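Local coordinates for uroporphyrin-III C-methyltransferase (Thermus thermophilus, PDB 1VE2), which probably transfers methyl groups from S-adenosyl-L-methionine to uroporphyrinogen III, an early step toward modified tetrapyrroles, at residues E16-L20 against K21-V25; R36-H39 against P40-A44; G120-A124 against L125-L129; L215-G219 against K220-L224. All coordinates share one frame; numbering follows the deposited sequence.

Interaction 1 (E16-L20 against K21-V25)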
ATOM      1  N   GLU A  16       3.367  15.671   1.192  1.00 20.72           N
ATOM      2  CA  GLU A  16       2.313  15.556   2.202  1.00 22.00           C
ATOM      3  C   GLU A  16       1.971  14.091   2.475  1.00 22.10           C
ATOM      4  O   GLU A  16       1.397  13.767   3.522  1.00 20.87           O
ATOM      5  CB  GLU A  16       1.052  16.300   1.759  1.00 24.30           C
ATOM      6  CG  GLU A  16       0.313  15.613   0.630  1.00 30.04           C
ATOM      7  CD  GLU A  16      -0.602  16.545  -0.109  1.00 35.37           C
ATOM      8  OE1 GLU A  16      -1.408  17.238   0.550  1.00 39.34           O
ATOM      9  OE2 GLU A  16      -0.517  16.583  -1.355  1.00 40.60           O
ATOM     10  N   HIS A  17       2.317  13.208   1.535  1.00 19.47           N
ATOM     11  CA  HIS A  17       2.059  11.781   1.714  1.00 18.54           C
ATOM     12  C   HIS A  17       3.243  11.025   2.312  1.00 18.03           C
ATOM     13  O   HIS A  17       3.169   9.813   2.514  1.00 17.90           O
ATOM     14  CB  HIS A  17       1.632  11.142   0.391  1.00 18.36           C
ATOM     15  CG  HIS A  17       0.370  11.721  -0.160  1.00 17.90           C
ATOM     16  ND1 HIS A  17      -0.836  11.631   0.501  1.00 17.73           N
ATOM     17  CD2 HIS A  17       0.138  12.462  -1.268  1.00 19.94           C
ATOM     18  CE1 HIS A  17      -1.757  12.294  -0.174  1.00 19.47           C
ATOM     19  NE2 HIS A  17      -1.191  12.809  -1.251  1.00 21.66           N
ATOM     20  N   LEU A  18       4.339  11.735   2.579  1.00 17.62           N
ATOM     21  CA  LEU A  18       5.501  11.119   3.215  1.00 18.14           C
ATOM     22  C   LEU A  18       5.065  10.757   4.629  1.00 18.72           C
ATOM     23  O   LEU A  18       4.212  11.429   5.187  1.00 19.58           O
ATOM     24  CB  LEU A  18       6.658  12.115   3.335  1.00 19.24           C
ATOM     25  CG  LEU A  18       7.570  12.364   2.143  1.00 19.17           C
ATOM     26  CD1 LEU A  18       8.553  13.494   2.459  1.00 17.73           C
ATOM     27  CD2 LEU A  18       8.313  11.069   1.824  1.00 16.76           C
ATOM     28  N   THR A  19       5.639   9.709   5.210  1.00 17.75           N
ATOM     29  CA  THR A  19       5.292   9.355   6.585  1.00 18.19           C
ATOM     30  C   THR A  19       6.191  10.184   7.491  1.00 18.75           C
ATOM     31  O   THR A  19       7.173  10.758   7.032  1.00 17.62           O
ATOM     32  CB  THR A  19       5.549   7.875   6.894  1.00 17.15           C
ATOM     33  OG1 THR A  19       6.954   7.593   6.781  1.00 17.46           O
ATOM     34  CG2 THR A  19       4.758   6.996   5.934  1.00 16.28           C
ATOM     35  N   LEU A  20       5.869  10.232   8.777  1.00 17.50           N
ATOM     36  CA  LEU A  20       6.665  11.023   9.710  1.00 18.92           C
ATOM     37  C   LEU A  20       8.097  10.504   9.834  1.00 17.38           C
ATOM     38  O   LEU A  20       9.033  11.294   9.972  1.00 18.16           O
ATOM     39  CB  LEU A  20       5.986  11.052  11.088  1.00 19.58           C
ATOM     40  CG  LEU A  20       4.534  11.557  11.118  1.00 22.95           C
ATOM     41  CD1 LEU A  20       4.117  11.812  12.565  1.00 21.74           C
ATOM     42  CD2 LEU A  20       4.397  12.844  10.307  1.00 23.36           C
ATOM     43  N   LYS A  21       8.265   9.183   9.790  1.00 16.62           N
ATOM     44  CA  LYS A  21       9.596   8.584   9.886  1.00 16.30           C
ATOM     45  C   LYS A  21      10.399   8.953   8.647  1.00 17.40           C
ATOM     46  O   LYS A  21      11.579   9.304   8.731  1.00 16.79           O
ATOM     47  CB  LYS A  21       9.503   7.054   9.994  1.00 16.94           C
ATOM     48  CG  LYS A  21      10.852   6.390  10.247  1.00 17.05           C
ATOM     49  CD  LYS A  21      10.701   4.930  10.611  1.00 18.82           C
ATOM     50  CE  LYS A  21      12.058   4.289  10.858  1.00 20.69           C
ATOM     51  NZ  LYS A  21      11.943   2.848  11.252  1.00 22.06           N
ATOM     52  N   ALA A  22       9.757   8.861   7.487  1.00 16.45           N
ATOM     53  CA  ALA A  22      10.442   9.195   6.244  1.00 15.89           C
ATOM     54  C   ALA A  22      10.971  10.633   6.327  1.00 18.89           C
ATOM     55  O   ALA A  22      12.098  10.917   5.916  1.00 18.82           O
ATOM     56  CB  ALA A  22       9.487   9.032   5.065  1.00 15.39           C
ATOM     57  N   LEU A  23      10.158  11.534   6.868  1.00 18.09           N
ATOM     58  CA  LEU A  23      10.562  12.928   7.016  1.00 21.35           C
ATOM     59  C   LEU A  23      11.811  13.029   7.886  1.00 20.73           C
ATOM     60  O   LEU A  23      12.761  13.717   7.536  1.00 22.89           O
ATOM     61  CB  LEU A  23       9.441  13.747   7.664  1.00 23.11           C
ATOM     62  CG  LEU A  23       8.159  13.977   6.869  1.00 27.25           C
ATOM     63  CD1 LEU A  23       7.120  14.641   7.769  1.00 29.11           C
ATOM     64  CD2 LEU A  23       8.460  14.857   5.666  1.00 29.51           C
ATOM     65  N   ARG A  24      11.808  12.340   9.022  1.00 22.97           N
ATOM     66  CA  ARG A  24      12.959  12.401   9.912  1.00 24.23           C
ATOM     67  C   ARG A  24      14.211  11.897   9.221  1.00 24.17           C
ATOM     68  O   ARG A  24      15.265  12.528   9.303  1.00 23.15           O
ATOM     69  CB  ARG A  24      12.729  11.586  11.190  1.00 27.28           C
ATOM     70  CG  ARG A  24      13.948  11.601  12.126  1.00 33.34           C
ATOM     71  CD  ARG A  24      13.723  10.805  13.411  1.00 38.09           C
ATOM     72  NE  ARG A  24      13.639   9.360  13.186  1.00 41.95           N
ATOM     73  CZ  ARG A  24      14.666   8.592  12.822  1.00 42.96           C
ATOM     74  NH1 ARG A  24      15.867   9.124  12.636  1.00 43.01           N
ATOM     75  NH2 ARG A  24      14.494   7.288  12.652  1.00 42.73           N
ATOM     76  N   VAL A  25      14.100  10.759   8.542  1.00 21.48           N
ATOM     77  CA  VAL A  25      15.244  10.193   7.848  1.00 20.67           C
ATOM     78  C   VAL A  25      15.817  11.150   6.809  1.00 20.42           C
ATOM     79  O   VAL A  25      17.031  11.281   6.704  1.00 21.49           O
ATOM     80  CB  VAL A  25      14.887   8.858   7.156  1.00 18.72           C
ATOM     81  CG1 VAL A  25      16.055   8.395   6.270  1.00 17.00           C
ATOM     82  CG2 VAL A  25      14.562   7.810   8.209  1.00 20.05           C
TER

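Interaction 2 (R36-H39 against P40-A44)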
ATOM      1  N   ARG A  36      15.353   9.220 -10.084  1.00 38.01           N
ATOM      2  CA  ARG A  36      15.229  10.436 -10.887  1.00 41.88           C
ATOM      3  C   ARG A  36      13.823  11.037 -10.829  1.00 41.63           C
ATOM      4  O   ARG A  36      13.664  12.253 -10.764  1.00 42.68           O
ATOM      5  CB  ARG A  36      15.551  10.141 -12.359  1.00 44.95           C
ATOM      6  CG  ARG A  36      16.914   9.523 -12.632  1.00 50.07           C
ATOM      7  CD  ARG A  36      18.018  10.566 -12.690  1.00 53.46           C
ATOM      8  NE  ARG A  36      19.277   9.985 -13.154  1.00 56.77           N
ATOM      9  CZ  ARG A  36      20.393  10.677 -13.366  1.00 58.57           C
ATOM     10  NH1 ARG A  36      20.419  11.989 -13.157  1.00 59.04           N
ATOM     11  NH2 ARG A  36      21.487  10.058 -13.791  1.00 59.97           N
ATOM     12  N   LEU A  37      12.810  10.178 -10.859  1.00 41.60           N
ATOM     13  CA  LEU A  37      11.418  10.628 -10.859  1.00 41.99           C
ATOM     14  C   LEU A  37      10.800  10.929  -9.489  1.00 39.88           C
ATOM     15  O   LEU A  37       9.579  10.897  -9.345  1.00 41.41           O
ATOM     16  CB  LEU A  37      10.549   9.591 -11.588  1.00 44.10           C
ATOM     17  CG  LEU A  37       9.449  10.041 -12.563  1.00 46.26           C
ATOM     18  CD1 LEU A  37       8.909   8.813 -13.290  1.00 46.67           C
ATOM     19  CD2 LEU A  37       8.322  10.769 -11.838  1.00 46.99           C
ATOM     20  N   VAL A  38      11.618  11.215  -8.481  1.00 35.91           N
ATOM     21  CA  VAL A  38      11.061  11.526  -7.164  1.00 32.01           C
ATOM     22  C   VAL A  38      10.574  12.974  -7.142  1.00 29.58           C
ATOM     23  O   VAL A  38      11.285  13.882  -7.572  1.00 29.26           O
ATOM     24  CB  VAL A  38      12.095  11.294  -6.036  1.00 29.94           C
ATOM     25  CG1 VAL A  38      11.603  11.914  -4.733  1.00 28.53           C
ATOM     26  CG2 VAL A  38      12.308   9.796  -5.836  1.00 28.96           C
ATOM     27  N   HIS A  39       9.355  13.171  -6.645  1.00 26.68           N
ATOM     28  CA  HIS A  39       8.730  14.489  -6.570  1.00 26.30           C
ATOM     29  C   HIS A  39       9.661  15.554  -5.994  1.00 24.88           C
ATOM     30  O   HIS A  39      10.321  15.335  -4.976  1.00 23.18           O
ATOM     31  CB  HIS A  39       7.449  14.402  -5.734  1.00 23.71           C
ATOM     32  CG  HIS A  39       6.551  15.594  -5.859  1.00 24.93           C
ATOM     33  ND1 HIS A  39       6.846  16.817  -5.292  1.00 23.58           N
ATOM     34  CD2 HIS A  39       5.352  15.743  -6.473  1.00 25.15           C
ATOM     35  CE1 HIS A  39       5.864  17.665  -5.547  1.00 24.16           C
ATOM     36  NE2 HIS A  39       4.946  17.039  -6.261  1.00 25.02           N
ATOM     37  N   PRO A  40       9.727  16.725  -6.651  1.00 24.64           N
ATOM     38  CA  PRO A  40      10.572  17.848  -6.230  1.00 24.94           C
ATOM     39  C   PRO A  40      10.359  18.257  -4.776  1.00 23.84           C
ATOM     40  O   PRO A  40      11.317  18.568  -4.069  1.00 25.34           O
ATOM     41  CB  PRO A  40      10.181  18.961  -7.200  1.00 25.41           C
ATOM     42  CG  PRO A  40       9.814  18.210  -8.447  1.00 27.86           C
ATOM     43  CD  PRO A  40       9.006  17.050  -7.897  1.00 25.34           C
ATOM     44  N   GLY A  41       9.101  18.255  -4.341  1.00 22.67           N
ATOM     45  CA  GLY A  41       8.776  18.632  -2.976  1.00 21.31           C
ATOM     46  C   GLY A  41       9.368  17.688  -1.951  1.00 21.03           C
ATOM     47  O   GLY A  41       9.678  18.090  -0.826  1.00 19.24           O
ATOM     48  N   VAL A  42       9.505  16.418  -2.324  1.00 19.98           N
ATOM     49  CA  VAL A  42      10.094  15.441  -1.423  1.00 19.36           C
ATOM     50  C   VAL A  42      11.604  15.647  -1.374  1.00 19.86           C
ATOM     51  O   VAL A  42      12.199  15.683  -0.297  1.00 20.72           O
ATOM     52  CB  VAL A  42       9.778  13.986  -1.870  1.00 19.81           C
ATOM     53  CG1 VAL A  42      10.483  12.998  -0.966  1.00 20.13           C
ATOM     54  CG2 VAL A  42       8.268  13.745  -1.830  1.00 19.95           C
ATOM     55  N   LEU A  43      12.235  15.791  -2.538  1.00 19.61           N
ATOM     56  CA  LEU A  43      13.683  15.993  -2.562  1.00 21.80           C
ATOM     57  C   LEU A  43      14.067  17.245  -1.758  1.00 20.81           C
ATOM     58  O   LEU A  43      15.056  17.251  -1.032  1.00 22.73           O
ATOM     59  CB  LEU A  43      14.190  16.130  -4.010  1.00 21.16           C
ATOM     60  CG  LEU A  43      14.029  14.895  -4.909  1.00 23.66           C
ATOM     61  CD1 LEU A  43      14.525  15.211  -6.321  1.00 23.73           C
ATOM     62  CD2 LEU A  43      14.813  13.721  -4.318  1.00 22.79           C
ATOM     63  N   ALA A  44      13.265  18.296  -1.883  1.00 23.10           N
ATOM     64  CA  ALA A  44      13.526  19.551  -1.182  1.00 22.91           C
ATOM     65  C   ALA A  44      13.635  19.384   0.335  1.00 24.97           C
ATOM     66  O   ALA A  44      14.283  20.185   1.008  1.00 26.02           O
ATOM     67  CB  ALA A  44      12.446  20.559  -1.518  1.00 23.51           C
TER

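Interaction 3 (G120-A124 against L125-L129)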
ATOM      1  N   GLY A 120      -1.883   3.422  -3.164  1.00 26.23           N
ATOM      2  CA  GLY A 120      -1.887   4.721  -2.523  1.00 24.75           C
ATOM      3  C   GLY A 120      -2.451   5.820  -3.402  1.00 24.17           C
ATOM      4  O   GLY A 120      -3.229   6.653  -2.936  1.00 23.34           O
ATOM      5  N   ALA A 121      -2.061   5.832  -4.675  1.00 23.93           N
ATOM      6  CA  ALA A 121      -2.544   6.850  -5.603  1.00 22.42           C
ATOM      7  C   ALA A 121      -4.050   6.738  -5.788  1.00 21.86           C
ATOM      8  O   ALA A 121      -4.767   7.739  -5.764  1.00 20.22           O
ATOM      9  CB  ALA A 121      -1.840   6.714  -6.955  1.00 22.67           C
ATOM     10  N   LEU A 122      -4.532   5.514  -5.981  1.00 21.57           N
ATOM     11  CA  LEU A 122      -5.963   5.293  -6.162  1.00 22.72           C
ATOM     12  C   LEU A 122      -6.749   5.766  -4.935  1.00 22.49           C
ATOM     13  O   LEU A 122      -7.789   6.407  -5.069  1.00 23.09           O
ATOM     14  CB  LEU A 122      -6.224   3.810  -6.433  1.00 24.63           C
ATOM     15  CG  LEU A 122      -5.535   3.280  -7.694  1.00 27.32           C
ATOM     16  CD1 LEU A 122      -5.692   1.778  -7.779  1.00 30.18           C
ATOM     17  CD2 LEU A 122      -6.143   3.939  -8.925  1.00 30.64           C
ATOM     18  N   SER A 123      -6.260   5.458  -3.737  1.00 22.26           N
ATOM     19  CA  SER A 123      -6.954   5.898  -2.532  1.00 23.70           C
ATOM     20  C   SER A 123      -6.955   7.425  -2.457  1.00 24.03           C
ATOM     21  O   SER A 123      -7.944   8.029  -2.046  1.00 24.34           O
ATOM     22  CB  SER A 123      -6.291   5.325  -1.274  1.00 23.63           C
ATOM     23  OG  SER A 123      -6.454   3.916  -1.206  1.00 28.10           O
ATOM     24  N   ALA A 124      -5.852   8.053  -2.853  1.00 23.49           N
ATOM     25  CA  ALA A 124      -5.785   9.512  -2.807  1.00 23.78           C
ATOM     26  C   ALA A 124      -6.893  10.127  -3.659  1.00 24.72           C
ATOM     27  O   ALA A 124      -7.384  11.219  -3.361  1.00 25.19           O
ATOM     28  CB  ALA A 124      -4.419  10.002  -3.282  1.00 22.96           C
ATOM     29  N   LEU A 125      -7.283   9.425  -4.720  1.00 24.79           N
ATOM     30  CA  LEU A 125      -8.345   9.904  -5.594  1.00 25.97           C
ATOM     31  C   LEU A 125      -9.702   9.408  -5.114  1.00 27.07           C
ATOM     32  O   LEU A 125     -10.720   9.631  -5.773  1.00 27.81           O
ATOM     33  CB  LEU A 125      -8.107   9.449  -7.035  1.00 25.42           C
ATOM     34  CG  LEU A 125      -6.922  10.119  -7.737  1.00 26.93           C
ATOM     35  CD1 LEU A 125      -6.732   9.534  -9.129  1.00 26.74           C
ATOM     36  CD2 LEU A 125      -7.162  11.613  -7.815  1.00 27.18           C
ATOM     37  N   GLY A 126      -9.708   8.750  -3.956  1.00 26.51           N
ATOM     38  CA  GLY A 126     -10.943   8.233  -3.390  1.00 26.43           C
ATOM     39  C   GLY A 126     -11.531   7.091  -4.192  1.00 25.72           C
ATOM     40  O   GLY A 126     -12.751   6.920  -4.247  1.00 26.26           O
ATOM     41  N   LEU A 127     -10.665   6.299  -4.813  1.00 23.39           N
ATOM     42  CA  LEU A 127     -11.113   5.177  -5.625  1.00 23.22           C
ATOM     43  C   LEU A 127     -10.797   3.838  -4.952  1.00 23.36           C
ATOM     44  O   LEU A 127      -9.649   3.562  -4.615  1.00 22.60           O
ATOM     45  CB  LEU A 127     -10.436   5.245  -6.991  1.00 23.69           C
ATOM     46  CG  LEU A 127     -10.591   6.592  -7.705  1.00 23.26           C
ATOM     47  CD1 LEU A 127      -9.786   6.554  -8.993  1.00 25.23           C
ATOM     48  CD2 LEU A 127     -12.058   6.883  -7.989  1.00 25.25           C
ATOM     49  N   PRO A 128     -11.820   2.987  -4.758  1.00 22.91           N
ATOM     50  CA  PRO A 128     -11.659   1.674  -4.125  1.00 22.46           C
ATOM     51  C   PRO A 128     -11.234   0.576  -5.103  1.00 22.67           C
ATOM     52  O   PRO A 128     -11.516   0.658  -6.300  1.00 21.34           O
ATOM     53  CB  PRO A 128     -13.042   1.416  -3.544  1.00 23.88           C
ATOM     54  CG  PRO A 128     -13.937   1.964  -4.631  1.00 22.52           C
ATOM     55  CD  PRO A 128     -13.248   3.280  -5.004  1.00 22.97           C
ATOM     56  N   LEU A 129     -10.547  -0.442  -4.583  1.00 21.26           N
ATOM     57  CA  LEU A 129     -10.092  -1.577  -5.379  1.00 20.87           C
ATOM     58  C   LEU A 129     -11.017  -2.756  -5.134  1.00 18.81           C
ATOM     59  O   LEU A 129     -10.999  -3.736  -5.865  1.00 19.82           O
ATOM     60  CB  LEU A 129      -8.656  -1.964  -5.002  1.00 19.79           C
ATOM     61  CG  LEU A 129      -7.600  -0.960  -5.468  1.00 22.83           C
ATOM     62  CD1 LEU A 129      -6.220  -1.378  -4.965  1.00 22.10           C
ATOM     63  CD2 LEU A 129      -7.625  -0.882  -6.991  1.00 21.47           C
TER
HETATM   64  O   HOH W   1      -7.658   2.211  -3.124  1.00 25.25           O

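Interaction 4 (L215-G219 against K220-L224)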
ATOM      1  N   LEU A 215      -0.877   4.347 -14.392  1.00 36.51           N
ATOM      2  CA  LEU A 215      -1.429   3.159 -13.754  1.00 33.34           C
ATOM      3  C   LEU A 215      -2.647   2.714 -14.537  1.00 31.35           C
ATOM      4  O   LEU A 215      -3.320   3.526 -15.170  1.00 31.53           O
ATOM      5  CB  LEU A 215      -1.899   3.464 -12.330  1.00 34.49           C
ATOM      6  CG  LEU A 215      -0.955   3.933 -11.232  1.00 37.33           C
ATOM      7  CD1 LEU A 215      -1.765   4.230  -9.972  1.00 35.81           C
ATOM      8  CD2 LEU A 215       0.089   2.866 -10.960  1.00 38.10           C
ATOM      9  N   LEU A 216      -2.939   1.425 -14.465  1.00 28.18           N
ATOM     10  CA  LEU A 216      -4.099   0.854 -15.129  1.00 26.61           C
ATOM     11  C   LEU A 216      -4.854   0.042 -14.085  1.00 25.81           C
ATOM     12  O   LEU A 216      -4.242  -0.700 -13.316  1.00 24.66           O
ATOM     13  CB  LEU A 216      -3.663  -0.060 -16.278  1.00 28.01           C
ATOM     14  CG  LEU A 216      -4.747  -0.793 -17.079  1.00 29.86           C
ATOM     15  CD1 LEU A 216      -4.161  -1.249 -18.420  1.00 30.44           C
ATOM     16  CD2 LEU A 216      -5.278  -1.989 -16.294  1.00 30.80           C
ATOM     17  N   VAL A 217      -6.170   0.210 -14.039  1.00 23.19           N
ATOM     18  CA  VAL A 217      -7.008  -0.541 -13.112  1.00 24.39           C
ATOM     19  C   VAL A 217      -8.188  -1.086 -13.915  1.00 24.87           C
ATOM     20  O   VAL A 217      -8.902  -0.325 -14.574  1.00 26.54           O
ATOM     21  CB  VAL A 217      -7.550   0.344 -11.967  1.00 23.64           C
ATOM     22  CG1 VAL A 217      -8.283  -0.527 -10.948  1.00 23.23           C
ATOM     23  CG2 VAL A 217      -6.414   1.110 -11.310  1.00 22.55           C
ATOM     24  N   VAL A 218      -8.386  -2.401 -13.866  1.00 23.82           N
ATOM     25  CA  VAL A 218      -9.473  -3.030 -14.603  1.00 24.05           C
ATOM     26  C   VAL A 218     -10.311  -3.955 -13.716  1.00 25.42           C
ATOM     27  O   VAL A 218      -9.793  -4.600 -12.800  1.00 23.70           O
ATOM     28  CB  VAL A 218      -8.916  -3.793 -15.841  1.00 25.63           C
ATOM     29  CG1 VAL A 218      -7.863  -4.804 -15.413  1.00 24.68           C
ATOM     30  CG2 VAL A 218     -10.054  -4.470 -16.608  1.00 23.85           C
ATOM     31  N   GLY A 219     -11.614  -3.998 -13.981  1.00 25.41           N
ATOM     32  CA  GLY A 219     -12.501  -4.836 -13.198  1.00 25.88           C
ATOM     33  C   GLY A 219     -13.827  -4.150 -12.936  1.00 26.56           C
ATOM     34  O   GLY A 219     -13.953  -2.939 -13.109  1.00 25.84           O
ATOM     35  N   LYS A 220     -14.818  -4.928 -12.513  1.00 27.26           N
ATOM     36  CA  LYS A 220     -16.148  -4.405 -12.221  1.00 27.37           C
ATOM     37  C   LYS A 220     -16.165  -3.221 -11.255  1.00 27.17           C
ATOM     38  O   LYS A 220     -17.046  -2.362 -11.338  1.00 25.40           O
ATOM     39  CB  LYS A 220     -17.040  -5.521 -11.662  1.00 30.85           C
ATOM     40  CG  LYS A 220     -17.343  -6.640 -12.653  1.00 33.06           C
ATOM     41  CD  LYS A 220     -18.221  -7.712 -12.032  1.00 36.68           C
ATOM     42  CE  LYS A 220     -18.583  -8.779 -13.053  1.00 38.83           C
ATOM     43  NZ  LYS A 220     -19.467  -9.821 -12.465  1.00 42.94           N
ATOM     44  N   VAL A 221     -15.198  -3.158 -10.342  1.00 24.00           N
ATOM     45  CA  VAL A 221     -15.176  -2.066  -9.377  1.00 23.64           C
ATOM     46  C   VAL A 221     -14.915  -0.709 -10.040  1.00 23.12           C
ATOM     47  O   VAL A 221     -15.315   0.327  -9.520  1.00 23.76           O
ATOM     48  CB  VAL A 221     -14.103  -2.289  -8.277  1.00 22.42           C
ATOM     49  CG1 VAL A 221     -12.707  -2.105  -8.857  1.00 21.28           C
ATOM     50  CG2 VAL A 221     -14.351  -1.329  -7.111  1.00 19.43           C
ATOM     51  N   VAL A 222     -14.236  -0.725 -11.179  1.00 23.80           N
ATOM     52  CA  VAL A 222     -13.919   0.508 -11.897  1.00 24.49           C
ATOM     53  C   VAL A 222     -15.198   1.189 -12.402  1.00 26.99           C
ATOM     54  O   VAL A 222     -15.189   2.371 -12.770  1.00 26.98           O
ATOM     55  CB  VAL A 222     -12.958   0.215 -13.081  1.00 24.66           C
ATOM     56  CG1 VAL A 222     -12.687   1.476 -13.876  1.00 22.39           C
ATOM     57  CG2 VAL A 222     -11.635  -0.340 -12.549  1.00 23.88           C
ATOM     58  N   GLY A 223     -16.304   0.450 -12.392  1.00 27.60           N
ATOM     59  CA  GLY A 223     -17.564   1.013 -12.846  1.00 28.94           C
ATOM     60  C   GLY A 223     -18.057   2.131 -11.949  1.00 29.67           C
ATOM     61  O   GLY A 223     -18.929   2.907 -12.330  1.00 30.49           O
ATOM     62  N   LEU A 224     -17.493   2.225 -10.750  1.00 28.81           N
ATOM     63  CA  LEU A 224     -17.886   3.260  -9.797  1.00 28.22           C
ATOM     64  C   LEU A 224     -17.033   4.521  -9.911  1.00 27.73           C
ATOM     65  O   LEU A 224     -17.354   5.550  -9.316  1.00 29.61           O
ATOM     66  CB  LEU A 224     -17.735   2.743  -8.370  1.00 27.76           C
ATOM     67  CG  LEU A 224     -18.558   1.562  -7.864  1.00 29.64           C
ATOM     68  CD1 LEU A 224     -18.039   1.165  -6.490  1.00 28.96           C
ATOM     69  CD2 LEU A 224     -20.028   1.940  -7.802  1.00 28.27           C
TER

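Interaction 1 (E16-L20 against K21-V25)
With chi1 at 64°, Thr19 holds OG1 between its own backbone N and carbonyl carbon, where it meets Ala22 N; Leu18 and Leu23 (chi1 -68° in the latter) both set CG beside the backbone N, which brings their methyl ends together. Thr19 is the N-cap of helix 20-28. Its OG1 accepts from Ala22 N at 3.2 Å (N-H...O 160°), and Ala22 CB lies against the same oxygen. Thr19 O takes Leu23 N at 3.1 Å and Leu20 O takes Arg24 N, so the first helical turn follows directly. A hydrophobic contact straddles the cap: Leu18, just before it, crosses Leu23 at a slant, CD1 to CD2 at a tight 3.5 Å, while Leu18 CD2 rests on Ala22 CB. The other Leu23 methyl, CD1, lies 4.1 Å from Leu20 CD2. An alanine in place of Leu23 would probably open a gap beside Leu18 CD1 and leave Leu45, which touches both leucines, less well covered. Leu20 of the second subunit also packs on Leu23. The hydroxyl thus satisfies a helix-end N-H, and the leucines fasten the incoming loop to the first turn beside the dimer interface.

Interaction 2 (R36-H39 against P40-A44)
Hydrogen bonds from the first turn of helix 40-43 converge on His39, by its ring and by its carbonyl. Gly41 N donates to His39 ND1 at 2.8 Å (N-H...N 147°), meeting the imidazole at its edge and nearly in the ring plane; ND1 is the acceptor. CG stands anti to the backbone N (chi1 -166°), which carries the ring forward so that its edge meets Gly41 N. His39 O accepts twice: Leu43 N at 3.1 Å approaches nearly in line with the C=O bond, whereas Val42 N, at 3.0 Å, comes from above the carbonyl plane in a more bent bond.

This makes His39 the N-cap of a short helix that follows strand 31-34 of the parallel sheet, with Pro40 as its first residue. A leucine in place of His39 would probably leave Gly41 N without its capping acceptor and the start of the helix less firmly fixed.

One CH-pi contact adds to the cap. Pro40 CD lies over a face of the imidazole, 3.7 Å from the ring centroid and displaced toward the rim, while Trp190 meets the His39 ring edge-to-face.

Apolar contacts line the inner side. Val38 CG1 touches Leu43 CD2 at 3.7 Å, the two side chains slanting past one another, and the same methyl reaches Val42 CB at 4.0 Å. Farther round, Val42 CG2 lies beside His39 CB. Val38, Val42 and Leu43 all touch Leu84 of strand 80-85, which seats this short helix against the parallel sheet.

Interaction 3 (G120-A124 against L125-L129)
Leu127 N donates to Leu122 O at 2.9 Å (N-H...O 160°), while Gly126 N reaches Ser123 O at 2.7 Å from above that carbonyl's plane. Leu125 N keeps a helical bond to Ala121 O at 3.2 Å and adds a weak one to Leu122 O. The carbonyl of Leu122 therefore serves both the last turn of helix 119-124 and the departing chain. Side-chain carbons pack against the same carbonyls: Leu127 lays its CB on Leu122 O, and Leu125 CG approaches Ala121 O at 3.8 Å.

The 6-to-1 bond from Leu127 to Leu122, with the one from Gly126 to Ser123 within it, is the Schellman motif that ends the helix. Gly126 is its C-prime residue, and its positive phi of 68° suits a residue without a side chain. From here the chain turns away toward strand 138-142.

A water adds a polar link, donating to both Ser123 OG and Leu127 O at 2.8 Å each. Ser123 OG is also hydrogen-bonded to Asp88 of the second subunit and to Val119 O, so the water belongs to a polar network at the dimer interface.

Apolar contacts occupy the side facing the mixed sheet. Leu122 sets CG opposite its carbonyl carbon (chi1 -61°), which carries CD1 to Leu129 CD2 at a tight 3.4 Å, the two side chains crossing at about a right angle. Leu122 and Leu129 both rest on Val217 of strand 214-218, while Leu122, Leu125 and Leu127 touch Leu185 of the neighbouring strand 181-186.

Interaction 4 (L215-G219 against K220-L224)
Gly219, with phi at 141°, bends the chain directly after strand 214-218 and accepts at its O from Val222 N at 3.0 Å (N-H...O 149°), the donor standing above the carbonyl plane, to close the first 3-10 turn, which two more follow in the same style, Gly223 N to Lys220 O and Leu224 N to Val221 O, each at 3.1 Å.

Val222 is the side chain that folds back on the strand. Its CG1 is anti to the backbone N (chi1 177°), which leaves CG2 to point at the strand end. That methyl touches Val217 CG1 at 3.7 Å, the two valines meeting at a slant, and also lies 3.4 Å from Val217 O and near Gly219 O. Val222 CB sits 3.3 Å from the same Gly219 oxygen, packed beside the carbonyl its own N-H uses. At Gly219 itself a CB would press on the carbonyl oxygen of Val218 and on Lys220 N, so a residue without one belongs here. Beyond the pair, Val222 continues onto Pro181 and Ala183 of strand 181-186, and Val217 onto Leu185 of that strand and Thr155 of strand 155-159. Gly219 is joined to Pro181 by a backbone hydrogen bond.

Gly219 thus takes the chain out of a central strand of the mixed sheet into a 3-10 segment that leads to helix 225-228.

Overall arrangement
All four contacts lie in series along the chain; none nests in or crosses another. Interaction 1 closes the turn from the loop after strand 4-9 into helix 20-28, and interaction 2 the turn from strand 31-34 into helix 40-43. They touch through Leu18 CD1 and Val42 CG1, so two helix starts meet beside the parallel sheet. Interaction 3 ends helix 119-124 on the way to the mixed sheet, and interaction 4 closes the exit from strand 214-218 of that sheet. These two also touch, with centres about 11 Å apart, whereas those of interactions 1 and 4 are about 30 Å apart. Interactions 1, 3 and 4 (through Leu224) reach the second subunit; interaction 2 does not.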